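Local coordinates for bifunctional endo-1,4-beta-xylanase A (Neocallimastix patriciarum, PDB 2C1F), which catalyses, as a family 11 glycoside hydrolase, the endo-hydrolysis of beta-1,4 linkages in the xylan backbone, at residues D17-E22 with S38-K43; S93-Y98 with L198-W203; A44-A49 with G207-T212; E22-N27 with N54-R59. One frame throughout, in Å; residues are numbered along the deposited sequence.

Contact 1. Residues D17-E22 with S38-K43. With CD (cadmium ion), chain B.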
loop_
_atom_site.group_PDB
_atom_site.type_symbol
_atom_site.label_atom_id
_atom_site.label_comp_id
_atom_site.label_asym_id
_atom_site.label_seq_id
_atom_site.Cartn_x
_atom_site.Cartn_y
_atom_site.Cartn_z
ATOM N N ASP A 17 3.636 -5.278 -18.363
ATOM C CA ASP A 17 3.648 -3.910 -18.899
ATOM C C ASP A 17 4.476 -2.926 -18.036
ATOM O O ASP A 17 4.184 -1.734 -17.982
ATOM C CB ASP A 17 2.206 -3.409 -19.123
ATOM C CG ASP A 17 1.503 -4.139 -20.253
ATOM O OD1 ASP A 17 2.163 -4.900 -20.993
ATOM O OD2 ASP A 17 0.287 -3.954 -20.434
ATOM N N GLY A 18 5.527 -3.432 -17.400
ATOM C CA GLY A 18 6.441 -2.611 -16.616
ATOM C C GLY A 18 6.006 -2.335 -15.192
ATOM O O GLY A 18 6.686 -1.619 -14.468
ATOM N N PHE A 19 4.880 -2.918 -14.778
ATOM C CA PHE A 19 4.339 -2.692 -13.449
ATOM C C PHE A 19 4.265 -4.004 -12.687
ATOM O O PHE A 19 3.877 -5.027 -13.234
ATOM C CB PHE A 19 2.963 -2.042 -13.555
ATOM C CG PHE A 19 3.004 -0.620 -14.046
ATOM C CD1 PHE A 19 3.308 0.419 -13.175
ATOM C CD2 PHE A 19 2.756 -0.319 -15.382
ATOM C CE1 PHE A 19 3.349 1.726 -13.626
ATOM C CE2 PHE A 19 2.794 0.986 -15.835
ATOM C CZ PHE A 19 3.096 2.005 -14.965
ATOM N N SER A 20 4.662 -3.981 -11.425
ATOM C CA SER A 20 4.619 -5.178 -10.603
ATOM C C SER A 20 3.176 -5.592 -10.401
ATOM O O SER A 20 2.268 -4.761 -10.501
ATOM C CB SER A 20 5.229 -4.896 -9.228
ATOM O OG SER A 20 4.452 -3.913 -8.548
ATOM N N TYR A 21 2.971 -6.869 -10.104
ATOM C CA TYR A 21 1.750 -7.290 -9.428
ATOM C C TYR A 21 2.082 -8.259 -8.289
ATOM O O TYR A 21 3.061 -8.989 -8.336
ATOM C CB TYR A 21 0.745 -7.910 -10.409
ATOM C CG TYR A 21 1.187 -9.214 -11.025
ATOM C CD1 TYR A 21 0.925 -10.427 -10.389
ATOM C CD2 TYR A 21 1.849 -9.247 -12.246
ATOM C CE1 TYR A 21 1.321 -11.624 -10.944
ATOM C CE2 TYR A 21 2.231 -10.453 -12.821
ATOM C CZ TYR A 21 1.969 -11.637 -12.160
ATOM O OH TYR A 21 2.355 -12.853 -12.699
ATOM N N GLU A 22 1.255 -8.235 -7.259
ATOM C CA GLU A 22 1.340 -9.195 -6.185
ATOM C C GLU A 22 -0.042 -9.414 -5.585
ATOM O O GLU A 22 -0.801 -8.463 -5.381
ATOM C CB GLU A 22 2.303 -8.734 -5.078
ATOM C CG GLU A 22 2.230 -9.676 -3.858
ATOM C CD GLU A 22 3.454 -9.651 -2.974
ATOM O OE1 GLU A 22 3.834 -8.556 -2.496
ATOM O OE2 GLU A 22 4.015 -10.741 -2.736
ATOM N N SER A 38 -4.467 -3.643 -18.708
ATOM C CA SER A 38 -3.302 -3.000 -19.315
ATOM C C SER A 38 -2.594 -2.089 -18.338
ATOM O O SER A 38 -3.212 -1.516 -17.415
ATOM C CB SER A 38 -3.701 -2.171 -20.531
ATOM O OG SER A 38 -4.756 -1.296 -20.181
ATOM N N GLY A 39 -1.289 -1.952 -18.541
ATOM C CA GLY A 39 -0.502 -1.034 -17.740
ATOM C C GLY A 39 -0.414 -1.541 -16.325
ATOM O O GLY A 39 -0.014 -2.685 -16.111
ATOM N N ALA A 40 -0.803 -0.697 -15.367
ATOM C CA ALA A 40 -0.774 -1.060 -13.944
ATOM C C ALA A 40 -2.158 -1.394 -13.409
ATOM O O ALA A 40 -2.309 -1.618 -12.212
ATOM C CB ALA A 40 -0.168 0.072 -13.117
ATOM N N THR A 41 -3.162 -1.432 -14.278
ATOM C CA THR A 41 -4.533 -1.601 -13.829
ATOM C C THR A 41 -4.792 -3.050 -13.404
ATOM O O THR A 41 -4.117 -3.977 -13.863
ATOM C CB THR A 41 -5.577 -1.162 -14.885
ATOM O OG1 THR A 41 -5.531 -2.022 -16.025
ATOM C CG2 THR A 41 -5.368 0.293 -15.302
ATOM N N PHE A 42 -5.760 -3.219 -12.505
ATOM C CA PHE A 42 -6.153 -4.543 -12.034
ATOM C C PHE A 42 -7.492 -4.527 -11.333
ATOM O O PHE A 42 -7.951 -3.481 -10.864
ATOM C CB PHE A 42 -5.096 -5.129 -11.083
ATOM C CG PHE A 42 -4.925 -4.358 -9.796
ATOM C CD1 PHE A 42 -5.458 -4.841 -8.601
ATOM C CD2 PHE A 42 -4.231 -3.154 -9.778
ATOM C CE1 PHE A 42 -5.307 -4.139 -7.405
ATOM C CE2 PHE A 42 -4.058 -2.441 -8.580
ATOM C CZ PHE A 42 -4.592 -2.934 -7.390
ATOM N N LYS A 43 -8.114 -5.698 -11.257
ATOM C CA LYS A 43 -9.295 -5.894 -10.405
ATOM C C LYS A 43 -8.941 -6.954 -9.386
ATOM O O LYS A 43 -8.417 -7.998 -9.738
ATOM C CB LYS A 43 -10.509 -6.357 -11.217
ATOM C CG LYS A 43 -11.736 -6.624 -10.373
ATOM C CD LYS A 43 -12.951 -6.942 -11.248
ATOM C CE LYS A 43 -14.241 -6.814 -10.453
ATOM N NZ LYS A 43 -15.472 -7.213 -11.257
HETATM CD CD CD B . -0.037 -4.921 -22.319
#
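Asp17 and Phe19 meet Gly39 and Ala40 where the start of strand 19-25, in one sheet of the family 11 jelly roll, meets the turn that leads into strand 42-47 of the other. This turn is a type II' beta turn from Ser38 to Thr41, and the positive phi of Gly39 (69°) suits its second position. Polar and metal bonds gather on the Asp17 carboxylate. Both oxygens chelate a cadmium ion unevenly, OD2 at 2.1 Å and OD1 at 2.6 Å. OD2 also accepts Gly39 N at 3.2 Å in a nearly straight bond (167°), through the lone pair turned away from OD1, which ties the turn to a metal-bound group. Inside the turn, Ser38 O is gripped twice by Thr41, through its backbone N and its OG1. The apolar part lies on the Phe19 ring, whose CG stands beside the backbone N (chi1 -70°), presenting one face to the turn. Beyond it Ala40 also packs on Leu214, and Arg59 reaches Phe19 O, Ser20 O and Thr41 O. Ala40 CB makes a CH-pi contact 3.6 Å from the Phe19 ring centroid, displaced toward the CG rim, where Ala40 CB and Phe19 CG are 3.4 Å apart.

Contact 2. Residues S93-Y98 with L198-W203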
loop_
_atom_site.group_PDB
_atom_site.type_symbol
_atom_site.label_atom_id
_atom_site.label_comp_id
_atom_site.label_asym_id
_atom_site.label_seq_id
_atom_site.Cartn_x
_atom_site.Cartn_y
_atom_site.Cartn_z
ATOM N N SER A 93 -10.685 -3.067 5.795
ATOM C CA SER A 93 -9.929 -3.011 4.554
ATOM C C SER A 93 -9.535 -1.569 4.290
ATOM O O SER A 93 -10.080 -0.628 4.898
ATOM C CB SER A 93 -10.720 -3.598 3.360
ATOM O OG SER A 93 -11.897 -2.860 3.085
ATOM N N ARG A 94 -8.564 -1.411 3.398
ATOM C CA ARG A 94 -8.094 -0.110 2.983
ATOM C C ARG A 94 -7.607 -0.126 1.538
ATOM O O ARG A 94 -7.254 -1.171 0.999
ATOM C CB ARG A 94 -6.963 0.353 3.883
ATOM C CG ARG A 94 -5.687 -0.409 3.662
ATOM C CD ARG A 94 -4.626 -0.002 4.644
ATOM N NE ARG A 94 -4.809 -0.695 5.903
ATOM C CZ ARG A 94 -3.861 -0.871 6.814
ATOM N NH1 ARG A 94 -2.621 -0.399 6.630
ATOM N NH2 ARG A 94 -4.160 -1.538 7.916
ATOM N N LEU A 95 -7.615 1.054 0.934
ATOM C CA LEU A 95 -7.028 1.293 -0.368
ATOM C C LEU A 95 -5.977 2.384 -0.156
ATOM O O LEU A 95 -6.279 3.462 0.371
ATOM C CB LEU A 95 -8.098 1.775 -1.352
ATOM C CG LEU A 95 -7.641 2.012 -2.798
ATOM C CD1 LEU A 95 -7.353 0.701 -3.502
ATOM C CD2 LEU A 95 -8.729 2.780 -3.542
ATOM N N CYS A 96 -4.739 2.108 -0.545
ATOM C CA CYS A 96 -3.673 3.041 -0.254
ATOM C C CYS A 96 -2.511 2.940 -1.212
ATOM O O CYS A 96 -2.319 1.928 -1.879
ATOM C CB CYS A 96 -3.184 2.833 1.181
ATOM S SG CYS A 96 -2.535 1.197 1.496
ATOM N N VAL A 97 -1.729 4.007 -1.256
ATOM C CA VAL A 97 -0.407 3.946 -1.852
ATOM C C VAL A 97 0.483 3.268 -0.835
ATOM O O VAL A 97 0.349 3.494 0.365
ATOM C CB VAL A 97 0.132 5.342 -2.233
ATOM C CG1 VAL A 97 1.440 5.226 -3.020
ATOM C CG2 VAL A 97 -0.911 6.101 -3.033
ATOM N N TYR A 98 1.395 2.443 -1.323
ATOM C CA TYR A 98 2.138 1.527 -0.486
ATOM C C TYR A 98 3.557 1.348 -1.012
ATOM O O TYR A 98 3.801 1.356 -2.222
ATOM C CB TYR A 98 1.429 0.176 -0.464
ATOM C CG TYR A 98 2.165 -0.906 0.290
ATOM C CD1 TYR A 98 1.984 -1.069 1.655
ATOM C CD2 TYR A 98 3.048 -1.759 -0.357
ATOM C CE1 TYR A 98 2.664 -2.056 2.351
ATOM C CE2 TYR A 98 3.727 -2.753 0.333
ATOM C CZ TYR A 98 3.520 -2.905 1.683
ATOM O OH TYR A 98 4.183 -3.898 2.399
ATOM N N LEU A 198 -0.113 0.897 -5.648
ATOM C CA LEU A 198 -1.471 1.028 -5.129
ATOM C C LEU A 198 -1.873 -0.349 -4.603
ATOM O O LEU A 198 -1.761 -1.356 -5.304
ATOM C CB LEU A 198 -2.451 1.522 -6.185
ATOM C CG LEU A 198 -3.827 1.901 -5.652
ATOM C CD1 LEU A 198 -3.775 3.230 -4.848
ATOM C CD2 LEU A 198 -4.803 1.997 -6.800
ATOM N N ASN A 199 -2.392 -0.353 -3.380
ATOM C CA ASN A 199 -2.566 -1.551 -2.590
ATOM C C ASN A 199 -3.991 -1.642 -2.006
ATOM O O ASN A 199 -4.507 -0.679 -1.433
ATOM C CB ASN A 199 -1.490 -1.531 -1.486
ATOM C CG ASN A 199 -1.616 -2.676 -0.502
ATOM O OD1 ASN A 199 -1.493 -3.850 -0.863
ATOM N ND2 ASN A 199 -1.835 -2.338 0.762
ATOM N N ALA A 200 -4.624 -2.793 -2.200
ATOM C CA ALA A 200 -5.868 -3.133 -1.510
ATOM C C ALA A 200 -5.603 -4.296 -0.552
ATOM O O ALA A 200 -5.055 -5.321 -0.950
ATOM C CB ALA A 200 -6.956 -3.507 -2.508
ATOM N N GLU A 201 -6.033 -4.114 0.697
ATOM C CA GLU A 201 -5.720 -4.978 1.825
ATOM C C GLU A 201 -6.993 -5.274 2.607
ATOM O O GLU A 201 -7.805 -4.374 2.836
ATOM C CB GLU A 201 -4.773 -4.215 2.748
ATOM C CG GLU A 201 -3.670 -4.992 3.330
ATOM C CD GLU A 201 -2.670 -4.091 4.070
ATOM O OE1 GLU A 201 -2.004 -3.248 3.407
ATOM O OE2 GLU A 201 -2.547 -4.259 5.315
ATOM N N GLY A 202 -7.158 -6.519 3.041
ATOM C CA GLY A 202 -8.336 -6.911 3.799
ATOM C C GLY A 202 -7.951 -7.755 4.987
ATOM O O GLY A 202 -7.133 -8.670 4.848
ATOM N N TRP A 203 -8.553 -7.446 6.141
ATOM C CA TRP A 203 -8.449 -8.256 7.346
ATOM C C TRP A 203 -9.844 -8.677 7.792
ATOM O O TRP A 203 -10.685 -7.826 8.071
ATOM C CB TRP A 203 -7.778 -7.451 8.451
ATOM C CG TRP A 203 -7.738 -8.121 9.790
ATOM C CD1 TRP A 203 -8.563 -7.885 10.849
ATOM C CD2 TRP A 203 -6.811 -9.123 10.221
ATOM N NE1 TRP A 203 -8.223 -8.692 11.898
ATOM C CE2 TRP A 203 -7.144 -9.453 11.547
ATOM C CE3 TRP A 203 -5.730 -9.775 9.608
ATOM C CZ2 TRP A 203 -6.438 -10.401 12.280
ATOM C CZ3 TRP A 203 -5.034 -10.715 10.327
ATOM C CH2 TRP A 203 -5.390 -11.024 11.656
#
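Asn199 ND2 is held by two groups: Glu201 OE1, two residues along its own strand, accepts from it at 2.8 Å, and Cys96 SG on the neighbouring strand takes a weak but straight bond at 3.7 Å (171°). OE1 uses its anti lone pair and lies in the amide plane. Chi1 of 175° carries the Asn199 amide to this position between Cys96 SG and Glu201. At its other end, Asn199 OD1 accepts a hydrogen bond from Arg58 NE. Asn199 CB touches Tyr98 CB at 3.5 Å, and the ring and amide planes are 37° apart; Tyr98 OH is hydrogen-bonded to Glu113 OE2. The strands are antiparallel neighbours in the larger sheet of the jelly roll, joined by backbone bonds of Arg94 with Glu201 and Cys96 with Asn199, the shortest being Asn199 N to Cys96 O at 2.7 Å. Arg94 runs alongside Glu201 and bends at chi3, which brings Glu201 OE2 over the centre of its guanidinium, 3.9 Å above the plane, with no N-H aimed at it. On the other face of the sheet, Leu95 CD1 packs on Ala200 CB, and Leu198 and Ala200 meet strand 205-218 of the second sheet. The face carrying Arg94, Cys96, Asn199 and Glu201 is probably the one that lines the substrate cleft, as in other family 11 xylanases. Partners at both ends of the Asn199 amide fix its rotation.

Contact 3. Residues A44-A49 with G207-T212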
loop_
_atom_site.group_PDB
_atom_site.type_symbol
_atom_site.label_atom_id
_atom_site.label_comp_id
_atom_site.label_asym_id
_atom_site.label_seq_id
_atom_site.Cartn_x
_atom_site.Cartn_y
_atom_site.Cartn_z
ATOM N N ALA A 44 -9.208 -6.670 -8.123
ATOM C CA ALA A 44 -8.921 -7.596 -7.044
ATOM C C ALA A 44 -10.224 -7.941 -6.361
ATOM O O ALA A 44 -11.067 -7.071 -6.157
ATOM C CB ALA A 44 -7.978 -6.970 -6.062
ATOM N N GLU A 45 -10.395 -9.212 -6.019
ATOM C CA GLU A 45 -11.522 -9.641 -5.203
ATOM C C GLU A 45 -11.024 -10.526 -4.083
ATOM O O GLU A 45 -10.112 -11.321 -4.276
ATOM C CB GLU A 45 -12.527 -10.425 -6.033
ATOM C CG GLU A 45 -13.251 -9.604 -7.068
ATOM C CD GLU A 45 -13.868 -10.472 -8.147
ATOM O OE1 GLU A 45 -14.132 -11.674 -7.869
ATOM O OE2 GLU A 45 -14.073 -9.965 -9.275
ATOM N N TRP A 46 -11.640 -10.388 -2.911
ATOM C CA TRP A 46 -11.309 -11.239 -1.785
ATOM C C TRP A 46 -12.545 -11.633 -0.979
ATOM O O TRP A 46 -13.482 -10.848 -0.825
ATOM C CB TRP A 46 -10.236 -10.587 -0.911
ATOM C CG TRP A 46 -10.654 -9.350 -0.168
ATOM C CD1 TRP A 46 -11.014 -9.267 1.156
ATOM C CD2 TRP A 46 -10.731 -8.017 -0.686
ATOM N NE1 TRP A 46 -11.321 -7.968 1.483
ATOM C CE2 TRP A 46 -11.161 -7.180 0.374
ATOM C CE3 TRP A 46 -10.488 -7.449 -1.941
ATOM C CZ2 TRP A 46 -11.355 -5.814 0.212
ATOM C CZ3 TRP A 46 -10.670 -6.092 -2.096
ATOM C CH2 TRP A 46 -11.106 -5.283 -1.023
ATOM N N ASN A 47 -12.531 -12.880 -0.517
ATOM C CA ASN A 47 -13.507 -13.402 0.433
ATOM C C ASN A 47 -12.741 -14.013 1.602
ATOM O O ASN A 47 -12.376 -15.186 1.566
ATOM C CB ASN A 47 -14.421 -14.439 -0.230
ATOM C CG ASN A 47 -15.039 -13.920 -1.519
ATOM O OD1 ASN A 47 -15.881 -13.012 -1.508
ATOM N ND2 ASN A 47 -14.593 -14.474 -2.645
ATOM N N ALA A 48 -12.459 -13.188 2.609
ATOM C CA ALA A 48 -11.651 -13.613 3.757
ATOM C C ALA A 48 -12.284 -13.176 5.077
ATOM O O ALA A 48 -11.571 -12.890 6.043
ATOM C CB ALA A 48 -10.223 -13.071 3.643
ATOM N N ALA A 49 -13.619 -13.140 5.115
ATOM C CA ALA A 49 -14.363 -12.804 6.339
ATOM C C ALA A 49 -14.388 -14.016 7.267
ATOM O O ALA A 49 -15.444 -14.548 7.610
ATOM C CB ALA A 49 -15.768 -12.335 6.008
ATOM N N GLY A 207 -14.413 -8.196 -0.154
ATOM C CA GLY A 207 -14.677 -7.024 -0.961
ATOM C C GLY A 207 -14.152 -7.082 -2.375
ATOM O O GLY A 207 -13.757 -8.143 -2.880
ATOM N N VAL A 208 -14.137 -5.917 -3.008
ATOM C CA VAL A 208 -13.636 -5.790 -4.376
ATOM C C VAL A 208 -12.979 -4.419 -4.576
ATOM O O VAL A 208 -13.396 -3.416 -4.009
ATOM C CB VAL A 208 -14.772 -6.081 -5.428
ATOM C CG1 VAL A 208 -15.978 -5.229 -5.173
ATOM C CG2 VAL A 208 -14.285 -5.870 -6.856
ATOM N N ALA A 209 -11.899 -4.404 -5.343
ATOM C CA ALA A 209 -11.244 -3.169 -5.719
ATOM C C ALA A 209 -10.970 -3.297 -7.205
ATOM O O ALA A 209 -10.118 -4.098 -7.625
ATOM C CB ALA A 209 -9.965 -2.982 -4.947
ATOM N N ASP A 210 -11.732 -2.548 -7.992
ATOM C CA ASP A 210 -11.601 -2.550 -9.435
ATOM C C ASP A 210 -10.880 -1.281 -9.890
ATOM O O ASP A 210 -11.489 -0.220 -10.013
ATOM C CB ASP A 210 -12.981 -2.638 -10.083
ATOM C CG ASP A 210 -12.897 -2.798 -11.579
ATOM O OD1 ASP A 210 -11.792 -3.089 -12.112
ATOM O OD2 ASP A 210 -13.931 -2.616 -12.232
ATOM N N VAL A 211 -9.577 -1.404 -10.126
ATOM C CA VAL A 211 -8.733 -0.257 -10.396
ATOM C C VAL A 211 -8.628 -0.081 -11.900
ATOM O O VAL A 211 -7.839 -0.765 -12.569
ATOM C CB VAL A 211 -7.333 -0.423 -9.739
ATOM C CG1 VAL A 211 -6.441 0.793 -10.002
ATOM C CG2 VAL A 211 -7.494 -0.667 -8.244
ATOM N N THR A 212 -9.451 0.821 -12.430
ATOM C CA THR A 212 -9.553 1.018 -13.877
ATOM C C THR A 212 -8.527 2.020 -14.422
ATOM O O THR A 212 -8.283 2.078 -15.625
ATOM C CB THR A 212 -10.971 1.475 -14.276
ATOM O OG1 THR A 212 -11.307 2.691 -13.584
ATOM C CG2 THR A 212 -12.004 0.381 -13.960
HETATM O O HOH W 1 -15.582 -10.465 -2.901
#
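Ala44 and Ala209 exchange two nearly straight backbone bonds, Ala44 N to Ala209 O at 2.8 Å (171°) and Ala209 N to Ala44 O at 2.9 Å. Trp46 and Gly207 form the next such pair, with Gly207 N to Trp46 O at 2.9 Å, so strands 42-47 and 205-218 run antiparallel as neighbours in the smaller sheet of the family 11 jelly roll. Between these two hydrogen-bonded pairs sits the non-hydrogen-bonded pair of Glu45 and Val208. Besides the bond from Trp46 N to Gly207 O, a water lies within hydrogen-bonding distance of Gly207 O and Asn47 OD1 and can link the strands there. Packing on the face toward the larger sheet is dominated by Trp46. A chi1 of 68°, which tucks CG in over its own backbone, swings the indole across onto the partner strand. Gly207, having no side chain, lies flat on it, its CA 3.8 Å from the centroid of the six-membered ring and 14° off the ring normal, a CH-pi contact. The indole continues toward Ala209, with Trp46 CZ3 4.3 Å from Ala209 CB. It also stacks with Phe55 of the larger sheet; farther along, Ala209 packs on Ala200. On the other face Glu45 and Val208 run alongside each other: Val208 CG2 is 3.5 Å from Ala44 O and 3.9 Å from Glu45 CG.

Contact 4. Residues E22-N27 with N54-R59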
loop_
_atom_site.group_PDB
_atom_site.type_symbol
_atom_site.label_atom_id
_atom_site.label_comp_id
_atom_site.label_asym_id
_atom_site.label_seq_id
_atom_site.Cartn_x
_atom_site.Cartn_y
_atom_site.Cartn_z
ATOM N N GLU A 22 1.255 -8.235 -7.259
ATOM C CA GLU A 22 1.340 -9.195 -6.185
ATOM C C GLU A 22 -0.042 -9.414 -5.585
ATOM O O GLU A 22 -0.801 -8.463 -5.381
ATOM C CB GLU A 22 2.303 -8.734 -5.078
ATOM C CG GLU A 22 2.230 -9.676 -3.858
ATOM C CD GLU A 22 3.454 -9.651 -2.974
ATOM O OE1 GLU A 22 3.834 -8.556 -2.496
ATOM O OE2 GLU A 22 4.015 -10.741 -2.736
ATOM N N ILE A 23 -0.357 -10.673 -5.322
ATOM C CA ILE A 23 -1.548 -11.043 -4.579
ATOM C C ILE A 23 -1.132 -12.074 -3.533
ATOM O O ILE A 23 -0.330 -12.954 -3.808
ATOM C CB ILE A 23 -2.686 -11.563 -5.500
ATOM C CG1 ILE A 23 -3.886 -12.010 -4.668
ATOM C CG2 ILE A 23 -2.213 -12.699 -6.422
ATOM C CD1 ILE A 23 -5.167 -12.049 -5.443
ATOM N N TRP A 24 -1.652 -11.936 -2.322
ATOM C CA TRP A 24 -1.277 -12.829 -1.236
ATOM C C TRP A 24 -2.458 -13.054 -0.315
ATOM O O TRP A 24 -3.231 -12.117 -0.053
ATOM C CB TRP A 24 -0.088 -12.244 -0.469
ATOM C CG TRP A 24 0.314 -12.965 0.806
ATOM C CD1 TRP A 24 1.232 -13.962 0.928
ATOM C CD2 TRP A 24 -0.175 -12.707 2.131
ATOM N NE1 TRP A 24 1.344 -14.350 2.244
ATOM C CE2 TRP A 24 0.489 -13.597 3.002
ATOM C CE3 TRP A 24 -1.127 -11.830 2.659
ATOM C CZ2 TRP A 24 0.241 -13.622 4.379
ATOM C CZ3 TRP A 24 -1.370 -11.850 4.019
ATOM C CH2 TRP A 24 -0.690 -12.738 4.867
ATOM N N LEU A 25 -2.575 -14.299 0.161
ATOM C CA LEU A 25 -3.549 -14.719 1.175
ATOM C C LEU A 25 -2.807 -15.520 2.230
ATOM O O LEU A 25 -1.953 -16.330 1.901
ATOM C CB LEU A 25 -4.645 -15.595 0.551
ATOM C CG LEU A 25 -5.871 -16.002 1.396
ATOM C CD1 LEU A 25 -6.896 -14.868 1.522
ATOM C CD2 LEU A 25 -6.554 -17.218 0.803
ATOM N N ASP A 26 -3.123 -15.306 3.502
ATOM C CA ASP A 26 -2.506 -16.094 4.558
ATOM C C ASP A 26 -3.054 -17.521 4.512
ATOM O O ASP A 26 -3.958 -17.812 3.722
ATOM C CB ASP A 26 -2.761 -15.453 5.924
ATOM C CG ASP A 26 -1.711 -15.828 6.959
ATOM O OD1 ASP A 26 -0.908 -16.761 6.730
ATOM O OD2 ASP A 26 -1.697 -15.192 8.029
ATOM N N ASN A 27 -2.505 -18.406 5.348
ATOM C CA ASN A 27 -2.931 -19.815 5.407
ATOM C C ASN A 27 -4.100 -20.062 6.369
ATOM O O ASN A 27 -4.400 -21.214 6.718
ATOM C CB ASN A 27 -1.740 -20.737 5.750
ATOM C CG ASN A 27 -1.151 -20.464 7.140
ATOM O OD1 ASN A 27 -1.706 -19.701 7.936
ATOM N ND2 ASN A 27 -0.017 -21.089 7.428
ATOM N N ASN A 54 -6.784 -12.698 5.888
ATOM C CA ASN A 54 -5.762 -11.706 5.621
ATOM C C ASN A 54 -5.364 -11.768 4.152
ATOM O O ASN A 54 -4.815 -12.764 3.682
ATOM C CB ASN A 54 -4.552 -11.961 6.537
ATOM C CG ASN A 54 -3.603 -10.771 6.630
ATOM O OD1 ASN A 54 -3.845 -9.708 6.078
ATOM N ND2 ASN A 54 -2.511 -10.962 7.341
ATOM N N PHE A 55 -5.651 -10.689 3.438
ATOM C CA PHE A 55 -5.531 -10.647 1.993
ATOM C C PHE A 55 -4.890 -9.339 1.564
ATOM O O PHE A 55 -5.132 -8.283 2.192
ATOM C CB PHE A 55 -6.925 -10.745 1.363
ATOM C CG PHE A 55 -6.936 -10.543 -0.122
ATOM C CD1 PHE A 55 -6.746 -11.616 -0.980
ATOM C CD2 PHE A 55 -7.133 -9.280 -0.665
ATOM C CE1 PHE A 55 -6.759 -11.431 -2.362
ATOM C CE2 PHE A 55 -7.150 -9.079 -2.057
ATOM C CZ PHE A 55 -6.951 -10.150 -2.898
ATOM N N LEU A 56 -4.111 -9.402 0.481
ATOM C CA LEU A 56 -3.617 -8.198 -0.181
ATOM C C LEU A 56 -3.442 -8.394 -1.694
ATOM O O LEU A 56 -3.170 -9.491 -2.169
ATOM C CB LEU A 56 -2.310 -7.722 0.470
ATOM C CG LEU A 56 -1.072 -8.581 0.215
ATOM C CD1 LEU A 56 -0.273 -8.141 -1.028
ATOM C CD2 LEU A 56 -0.179 -8.561 1.455
ATOM N N ALA A 57 -3.656 -7.310 -2.430
ATOM C CA ALA A 57 -3.434 -7.253 -3.876
ATOM C C ALA A 57 -2.859 -5.874 -4.189
ATOM O O ALA A 57 -3.385 -4.866 -3.717
ATOM C CB ALA A 57 -4.736 -7.463 -4.636
ATOM N N ARG A 58 -1.788 -5.821 -4.964
ATOM C CA ARG A 58 -1.164 -4.535 -5.256
ATOM C C ARG A 58 -0.414 -4.547 -6.569
ATOM O O ARG A 58 0.103 -5.583 -6.999
ATOM C CB ARG A 58 -0.215 -4.122 -4.116
ATOM C CG ARG A 58 0.771 -5.185 -3.695
ATOM C CD ARG A 58 1.745 -4.685 -2.619
ATOM N NE ARG A 58 1.156 -4.715 -1.268
ATOM C CZ ARG A 58 1.682 -5.323 -0.197
ATOM N NH1 ARG A 58 2.848 -5.955 -0.251
ATOM N NH2 ARG A 58 1.042 -5.259 0.966
ATOM N N ARG A 59 -0.349 -3.378 -7.189
ATOM C CA ARG A 59 0.477 -3.182 -8.366
ATOM C C ARG A 59 1.182 -1.833 -8.314
ATOM O O ARG A 59 0.662 -0.868 -7.770
ATOM C CB ARG A 59 -0.363 -3.248 -9.630
ATOM C CG ARG A 59 -1.063 -4.557 -9.838
ATOM C CD ARG A 59 -1.423 -4.716 -11.294
ATOM N NE ARG A 59 -0.228 -4.840 -12.108
ATOM C CZ ARG A 59 -0.221 -4.955 -13.430
ATOM N NH1 ARG A 59 -1.352 -4.966 -14.104
ATOM N NH2 ARG A 59 0.926 -5.072 -14.075
HETATM O O HOH W 2 -6.295 -15.636 5.058
#
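Ile23 lays its CD1 beside the Phe55 ring, 3.5 Å from CE1, while Leu25 CD1 comes to the edge of the same ring, 4.1 Å from Phe55 CD1. These residues line the inner face of the larger sheet of the jelly roll, where strands 19-25 and 54-62 are antiparallel neighbours (178° between the short segments); all three also touch Val5 of strand 2-5 in the smaller sheet. Five backbone bonds join the strands, running from Glu22 with Arg58 to Asp26 with Asn54. On the opposite face Leu56 is the apolar hub: its CD2 meets Trp24 CE3 at 3.6 Å, and its CD1 lies 3.5 Å above the centre of the Arg58 guanidinium. The Asn54 amide stands almost perpendicular to the Trp24 indole at its edge, ND2 3.5 Å from CH2. Farther out Arg58 NE is hydrogen-bonded to Asn199 OD1, and Tyr98 makes a cation-pi contact with Arg58. Glu22 runs alongside Arg58, their carboxylate and guanidinium planes 78° apart, in a long, weak salt bridge of Glu22 OE1 to Arg58 NH1 at 3.6 Å.

From the N terminus, contact 1 closes first, joining 17-22 to 38-43 around strand 31-36 and bringing the start of strand 19-25 of the larger sheet against the turn before strand 42-47 of the smaller. Contact 4 starts at the shared Glu22 and ends at 54-59, so it crosses contact 1, and it crosses contact 3 as well, whose first segment 44-49 lies between. Contact 3 closes the longest loop, back from 207-212, and contact 2 falls wholly within that span. Contacts 2 and 4 are strand pairings of the larger sheet, meeting at Gly202 N and Phe55 O; contact 3 is one of the smaller. Between the sheets Ala44 packs on Ala57 and Leu198 on Val211.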